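Beta-catenin homolog sys-1 (Caenorhabditis elegans, PDB 3C2G) acts as a transcription coregulator in the Wnt signaling asymmetry pathway, binding the TCF factor pop-1 to activate or repress target genes. Local coordinates at residues A[230-235]-A[262-267]. Sequence-based numbering, arbitrary orientation.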
loop_
_atom_site.group_PDB
_atom_site.type_symbol
_atom_site.label_atom_id
_atom_site.label_comp_id
_atom_site.label_asym_id
_atom_site.label_seq_id
_atom_site.Cartn_x
_atom_site.Cartn_y
_atom_site.Cartn_z
ATOM N N ALA A 230 -11.509 -15.782 8.070
ATOM C CA ALA A 230 -12.817 -16.380 8.333
ATOM C C ALA A 230 -13.844 -15.303 8.717
ATOM O O ALA A 230 -15.028 -15.446 8.431
ATOM C CB ALA A 230 -12.724 -17.460 9.373
ATOM N N VAL A 231 -13.362 -14.214 9.304
ATOM C CA VAL A 231 -14.191 -13.068 9.650
ATOM C C VAL A 231 -14.640 -12.303 8.392
ATOM O O VAL A 231 -15.817 -11.949 8.264
ATOM C CB VAL A 231 -13.465 -12.124 10.675
ATOM C CG1 VAL A 231 -14.209 -10.818 10.853
ATOM C CG2 VAL A 231 -13.274 -12.821 12.021
HETATM N N MSE A 232 -13.699 -12.034 7.489
HETATM C CA MSE A 232 -13.999 -11.502 6.153
HETATM C C MSE A 232 -15.145 -12.290 5.509
HETATM O O MSE A 232 -16.129 -11.723 5.046
HETATM C CB MSE A 232 -12.783 -11.694 5.263
HETATM C CG MSE A 232 -11.959 -10.488 4.860
HETATM SE SE MSE A 232 -10.785 -11.170 3.386
HETATM C CE MSE A 232 -12.174 -12.080 2.393
ATOM N N ILE A 233 -14.996 -13.608 5.502
ATOM C CA ILE A 233 -15.870 -14.493 4.766
ATOM C C ILE A 233 -17.215 -14.686 5.446
ATOM O O ILE A 233 -18.247 -14.660 4.783
ATOM C CB ILE A 233 -15.177 -15.845 4.473
ATOM C CG1 ILE A 233 -14.041 -15.625 3.476
ATOM C CG2 ILE A 233 -16.165 -16.882 3.933
ATOM C CD1 ILE A 233 -14.500 -15.081 2.113
ATOM N N GLY A 234 -17.190 -14.902 6.754
ATOM C CA GLY A 234 -18.389 -14.882 7.571
ATOM C C GLY A 234 -19.224 -13.625 7.385
ATOM O O GLY A 234 -20.438 -13.708 7.256
ATOM N N SER A 235 -18.588 -12.462 7.357
ATOM C CA SER A 235 -19.324 -11.225 7.114
ATOM C C SER A 235 -19.855 -11.190 5.689
ATOM O O SER A 235 -21.015 -10.807 5.461
ATOM C CB SER A 235 -18.466 -9.982 7.381
ATOM O OG SER A 235 -17.892 -9.989 8.681
ATOM N N ARG A 262 -12.304 -2.859 7.917
ATOM C CA ARG A 262 -11.290 -2.820 8.958
ATOM C C ARG A 262 -10.457 -4.105 9.008
ATOM O O ARG A 262 -9.303 -4.085 9.428
ATOM C CB ARG A 262 -11.924 -2.515 10.323
ATOM C CG ARG A 262 -12.477 -1.075 10.454
ATOM C CD ARG A 262 -13.132 -0.892 11.831
ATOM N NE ARG A 262 -13.806 0.396 12.011
ATOM C CZ ARG A 262 -13.392 1.363 12.830
ATOM N NH1 ARG A 262 -12.294 1.204 13.565
ATOM N NH2 ARG A 262 -14.087 2.491 12.919
ATOM N N THR A 263 -11.038 -5.222 8.593
ATOM C CA THR A 263 -10.267 -6.453 8.463
ATOM C C THR A 263 -9.252 -6.345 7.320
ATOM O O THR A 263 -8.123 -6.792 7.473
ATOM C CB THR A 263 -11.175 -7.651 8.261
ATOM O OG1 THR A 263 -12.004 -7.797 9.420
ATOM C CG2 THR A 263 -10.373 -8.922 8.058
ATOM N N PHE A 264 -9.642 -5.732 6.202
ATOM C CA PHE A 264 -8.698 -5.469 5.124
ATOM C C PHE A 264 -7.574 -4.565 5.629
ATOM O O PHE A 264 -6.399 -4.839 5.393
ATOM C CB PHE A 264 -9.376 -4.816 3.897
ATOM C CG PHE A 264 -10.262 -5.747 3.080
ATOM C CD1 PHE A 264 -9.998 -7.107 2.984
ATOM C CD2 PHE A 264 -11.351 -5.228 2.368
ATOM C CE1 PHE A 264 -10.812 -7.942 2.200
ATOM C CE2 PHE A 264 -12.169 -6.050 1.582
ATOM C CZ PHE A 264 -11.899 -7.407 1.496
ATOM N N ASP A 265 -7.936 -3.488 6.317
ATOM C CA ASP A 265 -6.960 -2.539 6.863
ATOM C C ASP A 265 -5.991 -3.207 7.846
ATOM O O ASP A 265 -4.793 -2.970 7.781
ATOM C CB ASP A 265 -7.679 -1.363 7.536
ATOM C CG ASP A 265 -6.711 -0.302 8.074
ATOM O OD1 ASP A 265 -5.906 0.251 7.284
ATOM O OD2 ASP A 265 -6.751 -0.021 9.294
ATOM N N LEU A 266 -6.505 -4.055 8.736
ATOM C CA LEU A 266 -5.659 -4.742 9.716
ATOM C C LEU A 266 -4.684 -5.745 9.046
ATOM O O LEU A 266 -3.471 -5.716 9.314
ATOM C CB LEU A 266 -6.504 -5.397 10.813
ATOM C CG LEU A 266 -5.779 -6.071 11.981
ATOM C CD1 LEU A 266 -4.740 -5.157 12.646
ATOM C CD2 LEU A 266 -6.774 -6.611 13.021
ATOM N N LEU A 267 -5.199 -6.598 8.162
ATOM C CA LEU A 267 -4.335 -7.461 7.336
ATOM C C LEU A 267 -3.252 -6.682 6.577
ATOM O O LEU A 267 -2.105 -7.106 6.532
ATOM C CB LEU A 267 -5.167 -8.263 6.353
ATOM C CG LEU A 267 -5.971 -9.361 7.017
ATOM C CD1 LEU A 267 -7.101 -9.756 6.108
ATOM C CD2 LEU A 267 -5.066 -10.521 7.388
#
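Met232 leaves its helix with an intermediate chi1 of -108°, runs extended through chi2 and then bends at chi3, which sets its selenium (the residue is selenomethionine) beside Phe264. The phenyl group, its CG anti to its own carbonyl carbon, reaches across to meet it. Met232 SE lies 3.4 Å from Phe264 CE1 and 4.7 Å from the ring centroid, approaching obliquely at 72° off the ring normal in a Met-aromatic contact; the two side chains meet nearly at a right angle. Further back along the Met232 chain, CG packs 3.9 Å from Thr263 CG2 and also approaches Phe264 CE1. Thr263 turns its other branch to Val231, whose CG1 stands 4.0 Å from Thr263 OG1. That hydroxyl is hydrogen-bonded to Val259 O, one turn earlier on its own helix, so it can probably face a hydrocarbon neighbour at little cost. The segments 230-235 and 262-267, on helices 224-239 and 251-270 of the armadillo domain, run nearly antiparallel, their axes approaching to 10.3 Å at 163°. Val292 of helix 285-292 touches both Met232 and Phe264, whereas Phe191 of helix 189-198 packs on Thr263. With all four touching residues buried and no polar bond between the two segments, the contact probably rests on dispersion, with the polarisable selenium, standing where the native methionine has sulfur, against the ring.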